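Local coordinates for CCHC-type domain-containing protein (Trypanosoma brucei brucei, PDB 7C4C) that probably degrades RNA from its 3' end as a metal-dependent RNase D-type exonuclease, and carries zinc knuckles that bind nucleotides, at residues 102-107 against 235-240; 124-129 against 139-144; 215-220 against 248-253. All blocks are in the same frame, centred on the assembly; numbering follows the deposited sequence.

Contact 1. Residues 102-107 against 235-240. With 5GP (guanosine-5'-monophosphate), chain P.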
loop_
_atom_site.group_PDB
_atom_site.type_symbol
_atom_site.label_atom_id
_atom_site.label_comp_id
_atom_site.label_asym_id
_atom_site.label_seq_id
_atom_site.Cartn_x
_atom_site.Cartn_y
_atom_site.Cartn_z
ATOM N N ASP A 102 10.677 0.035 -0.161
ATOM C CA ASP A 102 11.794 0.724 -0.827
ATOM C C ASP A 102 13.117 0.376 -0.153
ATOM O O ASP A 102 13.479 0.972 0.863
ATOM C CB ASP A 102 11.635 2.258 -0.868
ATOM C CG ASP A 102 12.802 2.952 -1.628
ATOM O OD1 ASP A 102 13.608 2.220 -2.247
ATOM O OD2 ASP A 102 12.878 4.202 -1.694
ATOM N N CYS A 103 13.857 -0.562 -0.732
ATOM C CA CYS A 103 15.042 -1.114 -0.092
ATOM C C CYS A 103 16.331 -0.448 -0.539
ATOM O O CYS A 103 17.380 -0.770 0.025
ATOM C CB CYS A 103 15.150 -2.615 -0.376
ATOM S SG CYS A 103 15.554 -3.007 -2.092
ATOM N N ARG A 104 16.270 0.466 -1.520
ATOM C CA ARG A 104 17.459 0.938 -2.241
ATOM C C ARG A 104 18.514 1.515 -1.300
ATOM O O ARG A 104 19.643 1.012 -1.217
ATOM C CB ARG A 104 17.053 1.983 -3.286
ATOM C CG ARG A 104 16.377 1.386 -4.508
ATOM C CD ARG A 104 15.763 2.446 -5.386
ATOM N NE ARG A 104 14.745 3.210 -4.678
ATOM C CZ ARG A 104 14.022 4.182 -5.231
ATOM N NH1 ARG A 104 14.197 4.506 -6.507
ATOM N NH2 ARG A 104 13.119 4.830 -4.502
ATOM N N ARG A 105 18.170 2.583 -0.589
ATOM C CA ARG A 105 19.150 3.210 0.283
ATOM C C ARG A 105 19.441 2.364 1.520
ATOM O O ARG A 105 20.569 2.392 2.035
ATOM C CB ARG A 105 18.661 4.591 0.677
ATOM C CG ARG A 105 18.055 5.328 -0.486
ATOM C CD ARG A 105 18.917 6.468 -0.924
ATOM N NE ARG A 105 20.184 6.051 -1.523
ATOM C CZ ARG A 105 20.373 5.888 -2.833
ATOM N NH1 ARG A 105 19.362 6.080 -3.678
ATOM N NH2 ARG A 105 21.571 5.536 -3.298
ATOM N N ASP A 106 18.452 1.616 2.018
ATOM C CA ASP A 106 18.694 0.794 3.198
ATOM C C ASP A 106 19.721 -0.280 2.899
ATOM O O ASP A 106 20.625 -0.536 3.704
ATOM C CB ASP A 106 17.394 0.158 3.683
ATOM C CG ASP A 106 16.358 1.191 4.125
ATOM O OD1 ASP A 106 16.730 2.358 4.380
ATOM O OD2 ASP A 106 15.166 0.827 4.236
ATOM N N VAL A 107 19.607 -0.901 1.730
ATOM C CA VAL A 107 20.540 -1.938 1.321
ATOM C C VAL A 107 21.916 -1.347 1.057
ATOM O O VAL A 107 22.942 -1.950 1.393
ATOM C CB VAL A 107 19.977 -2.664 0.091
ATOM C CG1 VAL A 107 21.067 -2.902 -0.937
ATOM C CG2 VAL A 107 19.335 -3.951 0.522
ATOM N N GLU A 235 21.880 5.391 -10.347
ATOM C CA GLU A 235 20.651 4.793 -9.844
ATOM C C GLU A 235 20.044 3.817 -10.848
ATOM O O GLU A 235 20.153 3.991 -12.064
ATOM C CB GLU A 235 19.624 5.878 -9.521
ATOM C CG GLU A 235 20.021 6.809 -8.391
ATOM C CD GLU A 235 19.898 6.131 -7.051
ATOM O OE1 GLU A 235 20.953 5.817 -6.459
ATOM O OE2 GLU A 235 18.754 5.875 -6.608
ATOM N N ALA A 236 19.370 2.795 -10.322
ATOM C CA ALA A 236 18.742 1.799 -11.179
ATOM C C ALA A 236 17.522 2.343 -11.905
ATOM O O ALA A 236 17.137 1.793 -12.945
ATOM C CB ALA A 236 18.339 0.572 -10.361
ATOM N N ASP A 237 16.903 3.394 -11.384
ATOM C CA ASP A 237 15.658 3.939 -11.915
ATOM C C ASP A 237 15.890 5.342 -12.465
ATOM O O ASP A 237 16.737 6.084 -11.962
ATOM C CB ASP A 237 14.576 3.994 -10.835
ATOM C CG ASP A 237 14.484 2.711 -10.036
ATOM O OD1 ASP A 237 14.304 1.627 -10.656
ATOM O OD2 ASP A 237 14.582 2.786 -8.787
ATOM N N ALA A 238 15.116 5.706 -13.488
ATOM C CA ALA A 238 15.304 7.000 -14.143
ATOM C C ALA A 238 15.094 8.161 -13.176
ATOM O O ALA A 238 15.843 9.141 -13.222
ATOM C CB ALA A 238 14.368 7.129 -15.346
ATOM N N THR A 239 14.081 8.084 -12.315
ATOM C CA THR A 239 13.872 9.038 -11.228
ATOM C C THR A 239 13.630 8.282 -9.929
ATOM O O THR A 239 13.235 7.111 -9.943
ATOM C CB THR A 239 12.699 9.996 -11.497
ATOM O OG1 THR A 239 11.456 9.304 -11.343
ATOM C CG2 THR A 239 12.780 10.578 -12.906
ATOM N N PRO A 240 13.877 8.926 -8.783
ATOM C CA PRO A 240 13.754 8.208 -7.504
ATOM C C PRO A 240 12.399 7.582 -7.278
ATOM O O PRO A 240 12.322 6.562 -6.575
ATOM C CB PRO A 240 14.051 9.293 -6.454
ATOM C CG PRO A 240 14.793 10.370 -7.169
ATOM C CD PRO A 240 14.549 10.231 -8.644
HETATM P P 5GP P . 6.423 10.329 -3.694
HETATM O O1P 5GP P . 5.411 10.285 -4.819
HETATM O O2P 5GP P . 7.719 11.007 -4.069
HETATM O O3P 5GP P . 5.874 10.757 -2.352
HETATM O "O5'" 5GP P . 6.826 8.801 -3.462
HETATM C "C5'" 5GP P . 7.304 8.352 -2.199
HETATM C "C4'" 5GP P . 8.359 7.280 -2.345
HETATM O "O4'" 5GP P . 9.139 7.520 -3.551
HETATM C "C3'" 5GP P . 9.391 7.196 -1.220
HETATM O "O3'" 5GP P . 8.973 6.403 -0.119
HETATM C "C2'" 5GP P . 10.626 6.653 -1.925
HETATM O "O2'" 5GP P . 10.530 5.244 -2.093
HETATM C "C1'" 5GP P . 10.513 7.326 -3.292
HETATM N N9 5GP P . 11.168 8.656 -3.317
HETATM C C8 5GP P . 10.637 9.764 -3.872
HETATM N N7 5GP P . 11.486 10.807 -3.721
HETATM C C5 5GP P . 12.570 10.344 -3.062
HETATM C C6 5GP P . 13.745 10.947 -2.638
HETATM O O6 5GP P . 13.927 12.164 -2.863
HETATM N N1 5GP P . 14.669 10.219 -1.992
HETATM C C2 5GP P . 14.477 8.911 -1.745
HETATM N N2 5GP P . 15.419 8.182 -1.089
HETATM N N3 5GP P . 13.341 8.302 -2.151
HETATM C C4 5GP P . 12.373 8.993 -2.812
#

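Contact 2. Residues 124-129 against 139-144. With 5GP (guanosine-5'-monophosphate), chain P.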
loop_
_atom_site.group_PDB
_atom_site.type_symbol
_atom_site.label_atom_id
_atom_site.label_comp_id
_atom_site.label_asym_id
_atom_site.label_seq_id
_atom_site.Cartn_x
_atom_site.Cartn_y
_atom_site.Cartn_z
ATOM N N LEU A 124 8.207 -4.377 -0.815
ATOM C CA LEU A 124 6.757 -4.304 -1.039
ATOM C C LEU A 124 6.335 -3.067 -1.810
ATOM O O LEU A 124 5.310 -3.103 -2.497
ATOM C CB LEU A 124 5.964 -4.368 0.269
ATOM C CG LEU A 124 6.253 -5.606 1.121
ATOM C CD1 LEU A 124 5.695 -5.414 2.533
ATOM C CD2 LEU A 124 5.671 -6.819 0.473
ATOM N N GLN A 125 7.072 -1.963 -1.697
ATOM C CA GLN A 125 6.829 -0.855 -2.614
ATOM C C GLN A 125 6.993 -1.324 -4.047
ATOM O O GLN A 125 6.175 -0.998 -4.916
ATOM C CB GLN A 125 7.781 0.308 -2.331
ATOM C CG GLN A 125 7.453 1.575 -3.110
ATOM C CD GLN A 125 8.520 2.668 -3.000
ATOM O OE1 GLN A 125 9.661 2.463 -3.399
ATOM N NE2 GLN A 125 8.139 3.844 -2.488
ATOM N N VAL A 126 8.043 -2.103 -4.307
ATOM C CA VAL A 126 8.245 -2.656 -5.642
ATOM C C VAL A 126 7.120 -3.629 -5.965
ATOM O O VAL A 126 6.644 -3.695 -7.105
ATOM C CB VAL A 126 9.638 -3.319 -5.737
ATOM C CG1 VAL A 126 9.704 -4.336 -6.863
ATOM C CG2 VAL A 126 10.709 -2.258 -5.915
ATOM N N PHE A 127 6.644 -4.368 -4.956
ATOM C CA PHE A 127 5.512 -5.256 -5.183
ATOM C C PHE A 127 4.294 -4.471 -5.650
ATOM O O PHE A 127 3.649 -4.829 -6.645
ATOM C CB PHE A 127 5.198 -6.034 -3.911
ATOM C CG PHE A 127 4.487 -7.326 -4.149
ATOM C CD1 PHE A 127 3.662 -7.503 -5.244
ATOM C CD2 PHE A 127 4.666 -8.382 -3.275
ATOM C CE1 PHE A 127 3.019 -8.712 -5.458
ATOM C CE2 PHE A 127 4.024 -9.592 -3.482
ATOM C CZ PHE A 127 3.203 -9.758 -4.574
ATOM N N PHE A 128 3.976 -3.382 -4.951
ATOM C CA PHE A 128 2.810 -2.586 -5.304
ATOM C C PHE A 128 2.938 -2.017 -6.711
ATOM O O PHE A 128 1.973 -2.041 -7.488
ATOM C CB PHE A 128 2.625 -1.463 -4.282
ATOM C CG PHE A 128 1.359 -0.684 -4.467
ATOM C CD1 PHE A 128 0.171 -1.128 -3.903
ATOM C CD2 PHE A 128 1.352 0.498 -5.215
ATOM C CE1 PHE A 128 -1.018 -0.407 -4.068
ATOM C CE2 PHE A 128 0.167 1.228 -5.386
ATOM C CZ PHE A 128 -1.019 0.766 -4.817
ATOM N N THR A 129 4.115 -1.489 -7.060
ATOM C CA THR A 129 4.304 -1.004 -8.425
ATOM C C THR A 129 4.208 -2.147 -9.426
ATOM O O THR A 129 3.696 -1.965 -10.533
ATOM C CB THR A 129 5.649 -0.282 -8.559
ATOM O OG1 THR A 129 5.650 0.908 -7.741
ATOM C CG2 THR A 129 5.924 0.086 -10.018
ATOM N N ASN A 139 4.550 2.653 -13.705
ATOM C CA ASN A 139 5.767 2.275 -12.987
ATOM C C ASN A 139 6.103 3.251 -11.859
ATOM O O ASN A 139 7.267 3.396 -11.492
ATOM C CB ASN A 139 6.956 2.161 -13.942
ATOM C CG ASN A 139 7.453 3.519 -14.421
ATOM O OD1 ASN A 139 6.656 4.424 -14.635
ATOM N ND2 ASN A 139 8.777 3.669 -14.568
ATOM N N ARG A 140 5.106 3.925 -11.292
ATOM C CA ARG A 140 5.382 4.874 -10.224
ATOM C C ARG A 140 5.553 4.161 -8.886
ATOM O O ARG A 140 4.939 3.121 -8.617
ATOM C CB ARG A 140 4.272 5.917 -10.116
ATOM C CG ARG A 140 4.316 6.943 -11.229
ATOM C CD ARG A 140 3.291 8.052 -11.041
ATOM N NE ARG A 140 1.912 7.558 -11.082
ATOM C CZ ARG A 140 1.191 7.400 -12.194
ATOM N NH1 ARG A 140 1.712 7.685 -13.379
ATOM N NH2 ARG A 140 -0.056 6.950 -12.116
ATOM N N ARG A 141 6.434 4.715 -8.057
ATOM C CA ARG A 141 6.538 4.314 -6.665
ATOM C C ARG A 141 5.539 5.129 -5.859
ATOM O O ARG A 141 5.438 6.337 -6.051
ATOM C CB ARG A 141 7.951 4.543 -6.126
ATOM C CG ARG A 141 8.961 3.520 -6.619
ATOM C CD ARG A 141 10.362 3.861 -6.164
ATOM N NE ARG A 141 11.331 3.052 -6.894
ATOM C CZ ARG A 141 11.851 1.913 -6.449
ATOM N NH1 ARG A 141 11.510 1.454 -5.252
ATOM N NH2 ARG A 141 12.720 1.235 -7.203
ATOM N N SER A 142 4.801 4.465 -4.976
ATOM C CA SER A 142 3.921 5.140 -4.035
ATOM C C SER A 142 4.552 5.124 -2.652
ATOM O O SER A 142 5.286 4.196 -2.300
ATOM C CB SER A 142 2.548 4.465 -3.955
ATOM O OG SER A 142 1.933 4.423 -5.223
ATOM N N GLY A 143 4.237 6.148 -1.865
ATOM C CA GLY A 143 4.671 6.175 -0.486
ATOM C C GLY A 143 3.852 5.235 0.363
ATOM O O GLY A 143 2.804 4.743 -0.055
HETATM N N MSE A 144 4.357 4.970 1.566
HETATM C CA MSE A 144 3.706 4.050 2.490
HETATM C C MSE A 144 2.314 4.561 2.845
HETATM O O MSE A 144 1.357 3.783 2.907
HETATM C CB MSE A 144 4.548 3.858 3.760
HETATM C CG MSE A 144 3.907 2.936 4.808
HETATM SE SE MSE A 144 3.334 1.160 4.109
HETATM C CE MSE A 144 4.971 0.164 4.540
HETATM P P 5GP P . 6.423 10.329 -3.694
HETATM O O1P 5GP P . 5.411 10.285 -4.819
HETATM O O2P 5GP P . 7.719 11.007 -4.069
HETATM O O3P 5GP P . 5.874 10.757 -2.352
HETATM O "O5'" 5GP P . 6.826 8.801 -3.462
HETATM C "C5'" 5GP P . 7.304 8.352 -2.199
HETATM C "C4'" 5GP P . 8.359 7.280 -2.345
HETATM O "O4'" 5GP P . 9.139 7.520 -3.551
HETATM C "C3'" 5GP P . 9.391 7.196 -1.220
HETATM O "O3'" 5GP P . 8.973 6.403 -0.119
HETATM C "C2'" 5GP P . 10.626 6.653 -1.925
HETATM O "O2'" 5GP P . 10.530 5.244 -2.093
HETATM C "C1'" 5GP P . 10.513 7.326 -3.292
HETATM N N9 5GP P . 11.168 8.656 -3.317
HETATM C C8 5GP P . 10.637 9.764 -3.872
HETATM N N7 5GP P . 11.486 10.807 -3.721
HETATM C C5 5GP P . 12.570 10.344 -3.062
HETATM C C6 5GP P . 13.745 10.947 -2.638
HETATM O O6 5GP P . 13.927 12.164 -2.863
HETATM N N1 5GP P . 14.669 10.219 -1.992
HETATM C C2 5GP P . 14.477 8.911 -1.745
HETATM N N2 5GP P . 15.419 8.182 -1.089
HETATM N N3 5GP P . 13.341 8.302 -2.151
HETATM C C4 5GP P . 12.373 8.993 -2.812
HETATM O O HOH W 1 4.517 1.317 -5.261
#

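Contact 3. Residues 215-220 against 248-253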
loop_
_atom_site.group_PDB
_atom_site.type_symbol
_atom_site.label_atom_id
_atom_site.label_comp_id
_atom_site.label_asym_id
_atom_site.label_seq_id
_atom_site.Cartn_x
_atom_site.Cartn_y
_atom_site.Cartn_z
ATOM N N VAL A 215 8.411 -10.930 -7.959
ATOM C CA VAL A 215 8.840 -9.726 -7.263
ATOM C C VAL A 215 10.078 -10.000 -6.422
ATOM O O VAL A 215 10.925 -9.115 -6.243
ATOM C CB VAL A 215 7.694 -9.174 -6.409
ATOM C CG1 VAL A 215 8.111 -7.841 -5.777
ATOM C CG2 VAL A 215 6.457 -9.004 -7.272
ATOM N N GLU A 216 10.214 -11.215 -5.889
ATOM C CA GLU A 216 11.473 -11.580 -5.252
ATOM C C GLU A 216 12.629 -11.474 -6.244
ATOM O O GLU A 216 13.714 -10.983 -5.905
ATOM C CB GLU A 216 11.384 -12.994 -4.674
ATOM C CG GLU A 216 10.466 -13.147 -3.461
ATOM C CD GLU A 216 10.415 -14.594 -2.918
ATOM O OE1 GLU A 216 10.736 -15.545 -3.677
ATOM O OE2 GLU A 216 10.062 -14.774 -1.726
ATOM N N ARG A 217 12.413 -11.907 -7.485
ATOM C CA ARG A 217 13.492 -11.844 -8.467
ATOM C C ARG A 217 13.758 -10.405 -8.894
ATOM O O ARG A 217 14.912 -10.029 -9.138
ATOM C CB ARG A 217 13.161 -12.724 -9.679
ATOM C CG ARG A 217 12.968 -14.210 -9.348
ATOM C CD ARG A 217 13.059 -15.118 -10.588
ATOM N NE ARG A 217 12.293 -14.600 -11.721
ATOM C CZ ARG A 217 11.028 -14.923 -12.000
ATOM N NH1 ARG A 217 10.369 -15.781 -11.231
ATOM N NH2 ARG A 217 10.419 -14.388 -13.054
ATOM N N LEU A 218 12.716 -9.576 -8.961
ATOM C CA LEU A 218 12.944 -8.181 -9.294
ATOM C C LEU A 218 13.673 -7.466 -8.158
ATOM O O LEU A 218 14.648 -6.741 -8.398
ATOM C CB LEU A 218 11.612 -7.515 -9.636
ATOM C CG LEU A 218 11.558 -6.003 -9.801
ATOM C CD1 LEU A 218 12.631 -5.556 -10.748
ATOM C CD2 LEU A 218 10.196 -5.619 -10.354
ATOM N N THR A 219 13.249 -7.708 -6.910
ATOM C CA THR A 219 13.925 -7.113 -5.759
ATOM C C THR A 219 15.393 -7.517 -5.739
ATOM O O THR A 219 16.279 -6.684 -5.500
ATOM C CB THR A 219 13.228 -7.545 -4.464
ATOM O OG1 THR A 219 11.816 -7.291 -4.569
ATOM C CG2 THR A 219 13.725 -6.749 -3.285
ATOM N N ALA A 220 15.672 -8.781 -6.050
ATOM C CA ALA A 220 17.048 -9.266 -6.057
ATOM C C ALA A 220 17.932 -8.452 -6.990
ATOM O O ALA A 220 19.117 -8.254 -6.703
ATOM C CB ALA A 220 17.081 -10.739 -6.458
ATOM N N LEU A 248 11.002 -4.283 -14.925
ATOM C CA LEU A 248 9.601 -4.679 -14.817
ATOM C C LEU A 248 9.217 -5.598 -15.970
ATOM O O LEU A 248 8.607 -6.654 -15.765
ATOM C CB LEU A 248 8.701 -3.440 -14.790
ATOM C CG LEU A 248 8.611 -2.683 -13.468
ATOM C CD1 LEU A 248 7.845 -1.351 -13.613
ATOM C CD2 LEU A 248 7.968 -3.556 -12.415
ATOM N N GLU A 249 9.602 -5.224 -17.190
ATOM C CA GLU A 249 9.277 -6.044 -18.354
ATOM C C GLU A 249 9.889 -7.437 -18.238
ATOM O O GLU A 249 9.204 -8.441 -18.467
ATOM C CB GLU A 249 9.753 -5.349 -19.625
ATOM C CG GLU A 249 9.239 -5.992 -20.900
ATOM C CD GLU A 249 8.010 -5.301 -21.459
ATOM O OE1 GLU A 249 7.186 -5.996 -22.088
ATOM O OE2 GLU A 249 7.874 -4.071 -21.275
ATOM N N ARG A 250 11.165 -7.514 -17.843
ATOM C CA ARG A 250 11.864 -8.795 -17.754
ATOM C C ARG A 250 11.258 -9.694 -16.680
ATOM O O ARG A 250 11.095 -10.900 -16.888
ATOM C CB ARG A 250 13.349 -8.552 -17.475
ATOM C CG ARG A 250 14.175 -9.780 -17.103
ATOM C CD ARG A 250 13.861 -11.021 -17.942
ATOM N NE ARG A 250 14.539 -12.211 -17.425
ATOM C CZ ARG A 250 13.920 -13.258 -16.881
ATOM N NH1 ARG A 250 12.596 -13.279 -16.768
ATOM N NH2 ARG A 250 14.632 -14.287 -16.447
ATOM N N TYR A 251 10.946 -9.135 -15.514
ATOM C CA TYR A 251 10.586 -9.985 -14.391
ATOM C C TYR A 251 9.088 -10.062 -14.156
ATOM O O TYR A 251 8.616 -11.081 -13.644
ATOM C CB TYR A 251 11.271 -9.494 -13.117
ATOM C CG TYR A 251 12.759 -9.646 -13.147
ATOM C CD1 TYR A 251 13.348 -10.860 -12.849
ATOM C CD2 TYR A 251 13.577 -8.576 -13.472
ATOM C CE1 TYR A 251 14.713 -11.011 -12.879
ATOM C CE2 TYR A 251 14.942 -8.715 -13.513
ATOM C CZ TYR A 251 15.509 -9.939 -13.210
ATOM O OH TYR A 251 16.881 -10.098 -13.233
ATOM N N ILE A 252 8.329 -9.018 -14.494
ATOM C CA ILE A 252 6.895 -9.011 -14.219
ATOM C C ILE A 252 6.131 -9.303 -15.500
ATOM O O ILE A 252 5.042 -9.888 -15.475
ATOM C CB ILE A 252 6.438 -7.677 -13.596
ATOM C CG1 ILE A 252 7.322 -7.325 -12.403
ATOM C CG2 ILE A 252 4.995 -7.773 -13.155
ATOM C CD1 ILE A 252 7.325 -8.409 -11.344
ATOM N N GLY A 253 6.690 -8.915 -16.633
ATOM C CA GLY A 253 6.045 -9.186 -17.894
ATOM C C GLY A 253 5.555 -7.927 -18.563
ATOM O O GLY A 253 5.755 -6.810 -18.075
#

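Contact 1. Residues 102-107 against 235-240
The guanidinium of Arg104 works through its edges. On the outer edge the carbonyl oxygen of Pro240 lies in the guanidinium plane, held end-on by Arg104 NH1 and NH2, each 2.8 Å from Pro240 O. Round the side edge comes Asp102, gripped by NE and NH2; the bond from Arg104 NH2 to Asp102 OD2 (2.9 Å) is nearly straight, at 175°. Asp237 OD2 approaches obliquely in a salt bridge, with a weak bond from Arg104 NH1 at 2.9 Å; the Arg104 guanidinium and Asp237 carboxylate planes stand 54° apart. Arg105 also uses an edge: NH1 and NH2 meet the Glu235 carboxylate end-on, with Arg105 NH1 to Glu235 OE2 at 3.0 Å.

Asp102 does double duty. Its OD1 receives Arg104 NE from one face of the carboxylate and Arg104 N from the other, a capping bond just before the turn into the helix. Asp102 OD2 accepts a hydrogen bond from the ribose O2' of guanosine monophosphate at 2.6 Å. Asp237 is steadied by Tyr222, Asn244 and Arg141, while Pro240 CB lies against the guanine.

The Asp102-Arg104-Asp237 salt-bridge network, with Arg105-Glu235 as a separate tie, holds loop 235-240 to a GMP site beside the DEDD exonuclease centre, where Asp106 has been seen as a manganese ligand.

Contact 2. Residues 124-129 against 139-144
Gln125, Arg141 and Thr129 carry this contact, and Gln125 sits at its middle. Its chain runs out straight from the helix, CG anti to the backbone N (chi1 -171°), and delivers the amide to the loop 139-144. The carbonyl end receives Arg141 NH1, 2.8 Å from Gln125 OE1, which lies in the guanidinium plane. The amino end gives one hydrogen to Ser142 O, with Gln125 NE2 2.9 Å away and well above the carbonyl plane. The same Gln125 NE2 gives another to the ribose O2' of the guanosine monophosphate at 2.8 Å. With both ends engaged, the amide is fixed against a flip.

Arg141 crosses the glutamine at about a right angle, its CB and CG lying on the amide while Arg141 NH1 also brushes Val126 CG2, 3.9 Å away. Its other nitrogens are used beyond the contact: NE meets Glu242 O, and NH2 makes a salt bridge with Asp237.

One turn further on, Thr129 OG1 donates to Arg140 O; the modelled separation is improbably short, so its length is doubtful. A water bonds to Gln125 O, Thr129 OG1 and Ser142 N, stitching helix and loop together between the two side-chain grips.

Residues 139-144 lead through Gly143, the N-cap of helix 144-152, and with helix 124-136 line part of the ribose side of a GMP site near the exonuclease centre; the 2'-hydroxyl is bonded, as an RNA-binding site would allow.

Contact 3. Residues 215-220 against 248-253
Tyr251 lays its ring over the backbone of Arg217 and Leu218, and its atoms meet the facing helix in order. Tyr251 CB comes first, 4.0 Å from Leu218 CB. The ring then leaves beside the backbone N of its own residue (chi1 -67°), which carries it across the turn of helix 212-226: CG rides over Leu218 CA, and Tyr251 CD1 meets Arg217 CB at 3.7 Å. On the other rim Tyr251 CD2 reaches Leu218 CD1, a looser touch at 4.2 Å. Further out, CE1 and CZ sit over the carbonyl of Arg217, with Tyr251 CE1 3.9 Å from Arg217 O. The opposite face of the ring is backed by CG of its neighbour Arg250, so the phenol lies between a helix backbone and an aliphatic stem.

Here helix 245-251 packs on helix 212-226, and both lean on helix 124-136, which adds Trp133 next to Leu248 and Val126 next to Leu218. Helix 212-226 in turn rests on strand 121-123, at the edge of the exonuclease sheet, through Val215, Glu216 and Thr219.

Deeper in, Leu218 is the apolar peg. Leu218 CD2 touches Leu248 CD2 at 3.7 Å and Ile252 CG1 at 3.9 Å, the isoleucine crossing it at about a right angle, and Val215 CG2 adds a wider contact with Ile252 CD1. At the solvent side the Arg217 chain bends at chi3 past Tyr251; Arg217 NH2 stands 4.4 Å from Arg250 NH1, like charges that probably repel mildly. Where helix 245-251 runs out, Gly253 takes a positive phi of 112° and its carbonyl accepts from Trp133 NE1.

Contact 2 is the most buried, with six of its eight touching residues inside the protein; contacts 1 and 3 are only partly buried and each has two exposed residues. Contacts 1 and 2 converge on the ribose of one guanosine monophosphate and form a continuous polar region, but the first works mainly through charged pairs and the second through amide and backbone bonds. Contact 3 is greasy by contrast and carries no polar bond between its segments. It adjoins contact 2 through apolar surfaces, among them Asn139 CB against Leu248 CD1. Contacts 1 and 3 do not touch, though their segments alternate along the chain.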